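Local coordinates for protein putative oxidoreductase (Gluconobacter oxydans, PDB 3WJ7) that probably catalyses nicotinamide-coenzyme-dependent reduction of carbonyl compounds, as a member of the short-chain dehydrogenase/reductase family, at residues A[276-281]-A[292-297]; A[211-216]-A[269-274]. One frame throughout, in Å; residues are numbered along the deposited sequence.

Interaction 1. Residues A[276-281]-A[292-297]; sequences PVALVS and PRVTRE
Ser281, on helix 275-288, makes the one hydrogen bond between the segments: its OG donates to the backbone O of Val294 over 2.7 Å. OG stands anti to its own backbone N (chi1 166°), which carries the hydroxyl over to the loop, and it meets that oxygen 32° out of the carbonyl plane. A small hydroxyl suits a helix face lying close to a backbone; an alanine here would probably leave the Val294 carbonyl without this donor and the loop less firmly tied to the helix. Van der Waals packing surrounds this bond. Ala278, with merely a methyl to fit in, sets CB against the backbone, 3.7 Å from the Arg296 N, and forms an apolar pair with Val294 CG1 at 4.4 Å, while the Pro292 ring lies beside Ser281. Farther along, Leu279 CD1 sits over one guanidinium face of Arg296, 3.8 Å above its plane and displaced toward the rim. The charge itself is paired with Glu282 and with Asp201 of the third subunit. Thr295 turns from the helix and, as N-cap of helix 296-302, receives the N-H of Thr298 on OG1. The result is two consecutive helices joined by a short loop, the second beginning at an N-cap threonine.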
loop_
_atom_site.group_PDB
_atom_site.type_symbol
_atom_site.label_atom_id
_atom_site.label_comp_id
_atom_site.label_asym_id
_atom_site.label_seq_id
_atom_site.Cartn_x
_atom_site.Cartn_y
_atom_site.Cartn_z
ATOM N N PRO A 276 9.000 10.824 -21.243
ATOM C CA PRO A 276 10.179 11.206 -20.459
ATOM C C PRO A 276 9.998 11.130 -18.951
ATOM O O PRO A 276 10.956 10.761 -18.251
ATOM C CB PRO A 276 10.406 12.659 -20.872
ATOM C CG PRO A 276 9.988 12.659 -22.297
ATOM C CD PRO A 276 8.741 11.798 -22.324
ATOM N N VAL A 277 8.809 11.491 -18.456
ATOM C CA VAL A 277 8.516 11.460 -17.019
ATOM C C VAL A 277 8.548 9.999 -16.552
ATOM O O VAL A 277 9.071 9.666 -15.458
ATOM C CB VAL A 277 7.122 12.056 -16.727
ATOM C CG1 VAL A 277 6.943 12.345 -15.251
ATOM C CG2 VAL A 277 6.895 13.323 -17.540
ATOM N N ALA A 278 7.965 9.135 -17.386
ATOM C CA ALA A 278 7.966 7.672 -17.168
ATOM C C ALA A 278 9.390 7.156 -17.048
ATOM O O ALA A 278 9.731 6.379 -16.126
ATOM C CB ALA A 278 7.275 6.966 -18.322
ATOM N N LEU A 279 10.222 7.620 -17.979
ATOM C CA LEU A 279 11.586 7.211 -18.021
ATOM C C LEU A 279 12.322 7.679 -16.778
ATOM O O LEU A 279 13.025 6.906 -16.171
ATOM C CB LEU A 279 12.234 7.771 -19.264
ATOM C CG LEU A 279 13.565 7.173 -19.686
ATOM C CD1 LEU A 279 13.364 5.694 -20.028
ATOM C CD2 LEU A 279 14.090 7.999 -20.867
ATOM N N VAL A 280 12.138 8.931 -16.396
ATOM C CA VAL A 280 12.833 9.482 -15.249
ATOM C C VAL A 280 12.388 8.740 -14.004
ATOM O O VAL A 280 13.207 8.306 -13.182
ATOM C CB VAL A 280 12.587 11.002 -15.094
ATOM C CG1 VAL A 280 13.365 11.545 -13.908
ATOM C CG2 VAL A 280 13.031 11.720 -16.360
ATOM N N SER A 281 11.082 8.604 -13.878
ATOM C CA SER A 281 10.465 7.740 -12.874
ATOM C C SER A 281 11.107 6.343 -12.745
ATOM O O SER A 281 11.428 5.935 -11.652
ATOM C CB SER A 281 8.965 7.656 -13.164
ATOM O OG SER A 281 8.365 6.615 -12.446
ATOM N N PRO A 292 8.973 1.569 -8.970
ATOM C CA PRO A 292 8.395 2.776 -9.573
ATOM C C PRO A 292 6.886 2.667 -9.568
ATOM O O PRO A 292 6.373 1.584 -9.722
ATOM C CB PRO A 292 8.941 2.773 -10.996
ATOM C CG PRO A 292 9.428 1.373 -11.230
ATOM C CD PRO A 292 9.728 0.731 -9.912
ATOM N N ARG A 293 6.179 3.761 -9.347
ATOM C CA ARG A 293 4.727 3.714 -9.415
ATOM C C ARG A 293 4.282 3.750 -10.862
ATOM O O ARG A 293 3.176 3.297 -11.191
ATOM C CB ARG A 293 4.111 4.911 -8.698
ATOM C CG ARG A 293 4.311 4.916 -7.190
ATOM C CD ARG A 293 3.479 6.025 -6.567
ATOM N NE ARG A 293 2.062 5.670 -6.573
ATOM C CZ ARG A 293 1.067 6.544 -6.669
ATOM N NH1 ARG A 293 1.322 7.846 -6.770
ATOM N NH2 ARG A 293 -0.183 6.105 -6.682
ATOM N N VAL A 294 5.159 4.296 -11.709
ATOM C CA VAL A 294 4.877 4.592 -13.094
ATOM C C VAL A 294 6.076 4.192 -13.939
ATOM O O VAL A 294 7.200 4.428 -13.541
ATOM C CB VAL A 294 4.602 6.074 -13.194
ATOM C CG1 VAL A 294 4.953 6.636 -14.550
ATOM C CG2 VAL A 294 3.149 6.324 -12.867
ATOM N N THR A 295 5.837 3.544 -15.083
ATOM C CA THR A 295 6.900 3.103 -16.017
ATOM C C THR A 295 6.418 3.385 -17.449
ATOM O O THR A 295 5.229 3.646 -17.640
ATOM C CB THR A 295 7.168 1.569 -15.910
ATOM O OG1 THR A 295 6.100 0.862 -16.508
ATOM C CG2 THR A 295 7.240 1.060 -14.482
ATOM N N ARG A 296 7.303 3.302 -18.448
ATOM C CA ARG A 296 6.860 3.146 -19.858
ATOM C C ARG A 296 5.751 2.123 -20.061
ATOM O O ARG A 296 4.787 2.397 -20.773
ATOM C CB ARG A 296 8.016 2.790 -20.774
ATOM C CG ARG A 296 9.079 3.877 -20.795
ATOM C CD ARG A 296 10.324 3.383 -21.489
ATOM N NE ARG A 296 10.955 2.313 -20.727
ATOM C CZ ARG A 296 12.134 1.781 -21.013
ATOM N NH1 ARG A 296 12.805 2.206 -22.059
ATOM N NH2 ARG A 296 12.634 0.828 -20.236
ATOM N N GLU A 297 5.869 0.956 -19.436
ATOM C CA GLU A 297 4.836 -0.099 -19.516
ATOM C C GLU A 297 3.502 0.400 -18.937
ATOM O O GLU A 297 2.428 0.012 -19.374
ATOM C CB GLU A 297 5.311 -1.411 -18.812
ATOM C CG GLU A 297 4.506 -2.679 -19.160
ATOM C CD GLU A 297 4.471 -3.770 -18.061
ATOM O OE1 GLU A 297 3.689 -3.656 -17.068
ATOM O OE2 GLU A 297 5.205 -4.782 -18.207
#

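Interaction 2. Residues A[211-216]-A[269-274]; sequences VETGLN and LKQSWL
Val211 meets Leu269 in a parallel beta bridge and has more surface buried by this contact than any other residue of the two segments. The bridge brings the two CA atoms to 4.6 Å and puts both side chains on the same face of a small sheet. With CG1 anti to the backbone N (chi1 -180°), the two methyls of Val211 part ways: CG2 lies 4.2 Å from Leu269 CD1, whereas CG1 crosses to Leu274 CD1 at 3.8 Å. A beta-branched residue suits this spot, since it favours the extended backbone and offers one methyl to each leucine.

Leu269 contributes its main chain as well as its side chain. Its carbonyl O accepts the N-H of Glu212, with N and O 3.0 Å apart, and Val211 CA adds a CH···O contact to the same oxygen at 3.5 Å.

Gln271, just past the strand, reaches back on a side chain bent at chi2 and lays its amide against Glu212, with CD 3.4 Å from Glu212 O. The amide crosses the Thr213 side chain, with OE1 at 3.6 Å from Thr213 OG1. Its NE2 is used across the subunit boundary, donating to the Gly287 carbonyl of the second subunit; glutamine suits this place because its flexible methylene arm can lay a flat amide along one chain while its N-H reaches another.

Strand 209-211 thus pairs in parallel with strand 267-269, whose chain then turns through a 3-10 segment into helix 275-288. Beyond Val211 the other chain diverges and runs into strand 214-219 of the large mixed sheet, while Glu212 leans on Met248 and Leu249 and accepts the Gly250 N-H at the start of helix 249-259.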
loop_
_atom_site.group_PDB
_atom_site.type_symbol
_atom_site.label_atom_id
_atom_site.label_comp_id
_atom_site.label_asym_id
_atom_site.label_seq_id
_atom_site.Cartn_x
_atom_site.Cartn_y
_atom_site.Cartn_z
ATOM N N VAL A 211 -4.079 17.052 -19.434
ATOM C CA VAL A 211 -3.465 15.993 -20.219
ATOM C C VAL A 211 -4.573 15.343 -21.015
ATOM O O VAL A 211 -5.599 14.949 -20.448
ATOM C CB VAL A 211 -2.774 14.955 -19.302
ATOM C CG1 VAL A 211 -2.136 13.860 -20.126
ATOM C CG2 VAL A 211 -1.741 15.634 -18.394
ATOM N N GLU A 212 -4.373 15.266 -22.328
ATOM C CA GLU A 212 -5.371 14.774 -23.266
ATOM C C GLU A 212 -5.644 13.308 -22.963
ATOM O O GLU A 212 -4.756 12.547 -22.574
ATOM C CB GLU A 212 -4.876 14.946 -24.720
ATOM C CG GLU A 212 -5.845 14.575 -25.862
ATOM C CD GLU A 212 -7.216 15.317 -25.832
ATOM O OE1 GLU A 212 -7.984 15.191 -24.855
ATOM O OE2 GLU A 212 -7.568 16.014 -26.804
ATOM N N THR A 213 -6.902 12.932 -23.109
ATOM C CA THR A 213 -7.284 11.531 -23.179
ATOM C C THR A 213 -8.750 11.345 -23.558
ATOM O O THR A 213 -9.472 12.326 -23.761
ATOM C CB THR A 213 -6.955 10.737 -21.899
ATOM O OG1 THR A 213 -7.033 9.340 -22.225
ATOM C CG2 THR A 213 -7.882 11.083 -20.734
ATOM N N GLY A 214 -9.158 10.082 -23.663
ATOM C CA GLY A 214 -10.486 9.730 -24.130
ATOM C C GLY A 214 -11.270 9.093 -23.021
ATOM O O GLY A 214 -10.747 8.259 -22.287
ATOM N N LEU A 215 -12.531 9.485 -22.895
ATOM C CA LEU A 215 -13.400 8.857 -21.933
ATOM C C LEU A 215 -14.774 8.769 -22.542
ATOM O O LEU A 215 -14.979 9.204 -23.657
ATOM C CB LEU A 215 -13.399 9.585 -20.559
ATOM C CG LEU A 215 -13.771 11.059 -20.242
ATOM C CD1 LEU A 215 -12.778 11.530 -19.168
ATOM C CD2 LEU A 215 -13.720 12.065 -21.388
ATOM N N ASN A 216 -15.696 8.187 -21.793
ATOM C CA ASN A 216 -17.056 8.045 -22.191
ATOM C C ASN A 216 -17.840 8.676 -21.070
ATOM O O ASN A 216 -17.747 8.212 -19.929
ATOM C CB ASN A 216 -17.371 6.559 -22.262
ATOM C CG ASN A 216 -18.775 6.254 -22.752
ATOM O OD1 ASN A 216 -19.770 6.644 -22.142
ATOM N ND2 ASN A 216 -18.850 5.488 -23.820
ATOM N N LEU A 269 -1.572 19.056 -22.945
ATOM C CA LEU A 269 -0.422 18.167 -22.948
ATOM C C LEU A 269 -0.704 16.806 -23.599
ATOM O O LEU A 269 -1.541 16.058 -23.099
ATOM C CB LEU A 269 0.038 17.977 -21.505
ATOM C CG LEU A 269 0.208 19.279 -20.720
ATOM C CD1 LEU A 269 0.775 18.881 -19.368
ATOM C CD2 LEU A 269 1.121 20.265 -21.446
ATOM N N LYS A 270 -0.017 16.466 -24.694
ATOM C CA LYS A 270 -0.265 15.171 -25.337
ATOM C C LYS A 270 0.285 14.076 -24.409
ATOM O O LYS A 270 1.249 14.276 -23.642
ATOM C CB LYS A 270 0.387 15.057 -26.705
ATOM C CG LYS A 270 -0.171 15.963 -27.778
ATOM C CD LYS A 270 0.624 15.843 -29.071
ATOM C CE LYS A 270 0.349 17.061 -29.949
ATOM N NZ LYS A 270 1.570 17.568 -30.659
ATOM N N GLN A 271 -0.331 12.911 -24.484
ATOM C CA GLN A 271 -0.023 11.872 -23.532
ATOM C C GLN A 271 1.355 11.322 -23.842
ATOM O O GLN A 271 2.078 10.889 -22.941
ATOM C CB GLN A 271 -1.098 10.780 -23.554
ATOM C CG GLN A 271 -1.338 10.141 -22.191
ATOM C CD GLN A 271 -2.785 9.793 -21.965
ATOM O OE1 GLN A 271 -3.529 9.540 -22.915
ATOM N NE2 GLN A 271 -3.204 9.790 -20.703
ATOM N N SER A 272 1.742 11.381 -25.108
ATOM C CA SER A 272 3.062 10.907 -25.478
ATOM C C SER A 272 4.185 11.778 -24.869
ATOM O O SER A 272 5.341 11.378 -24.882
ATOM C CB SER A 272 3.207 10.774 -26.993
ATOM O OG SER A 272 2.910 11.986 -27.635
ATOM N N TRP A 273 3.845 12.958 -24.333
ATOM C CA TRP A 273 4.845 13.811 -23.728
ATOM C C TRP A 273 5.098 13.352 -22.314
ATOM O O TRP A 273 5.929 13.910 -21.624
ATOM C CB TRP A 273 4.400 15.266 -23.688
ATOM C CG TRP A 273 4.186 15.916 -25.022
ATOM C CD1 TRP A 273 4.470 15.391 -26.251
ATOM C CD2 TRP A 273 3.669 17.224 -25.251
ATOM N NE1 TRP A 273 4.161 16.292 -27.228
ATOM C CE2 TRP A 273 3.663 17.428 -26.648
ATOM C CE3 TRP A 273 3.215 18.247 -24.410
ATOM C CZ2 TRP A 273 3.195 18.605 -27.238
ATOM C CZ3 TRP A 273 2.744 19.422 -24.981
ATOM C CH2 TRP A 273 2.736 19.592 -26.392
ATOM N N LEU A 274 4.377 12.342 -21.854
ATOM C CA LEU A 274 4.623 11.874 -20.487
ATOM C C LEU A 274 5.732 10.820 -20.502
ATOM O O LEU A 274 6.265 10.469 -19.455
ATOM C CB LEU A 274 3.334 11.343 -19.833
ATOM C CG LEU A 274 2.175 12.317 -19.570
ATOM C CD1 LEU A 274 0.865 11.558 -19.571
ATOM C CD2 LEU A 274 2.312 13.118 -18.274
#

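Overall arrangement
Interactions 1 and 2 follow one another along the chain, since segment 269-274 leads directly into helix 275-288, on which segment 276-281 lies. Their centres are about 15 Å apart, and apart from this sequence junction the two do not touch. The second subunit joins them from outside: its Phe288 packs on Ala278 and Val294 in interaction 1 and on Leu274 in interaction 2. Interaction 1 lies farther out, its centre about 27 Å from the chain centre against about 21 Å for interaction 2. In interaction 2, the Glu212 side chain is about 13 Å from a bound mercury ion, too far to be a ligand.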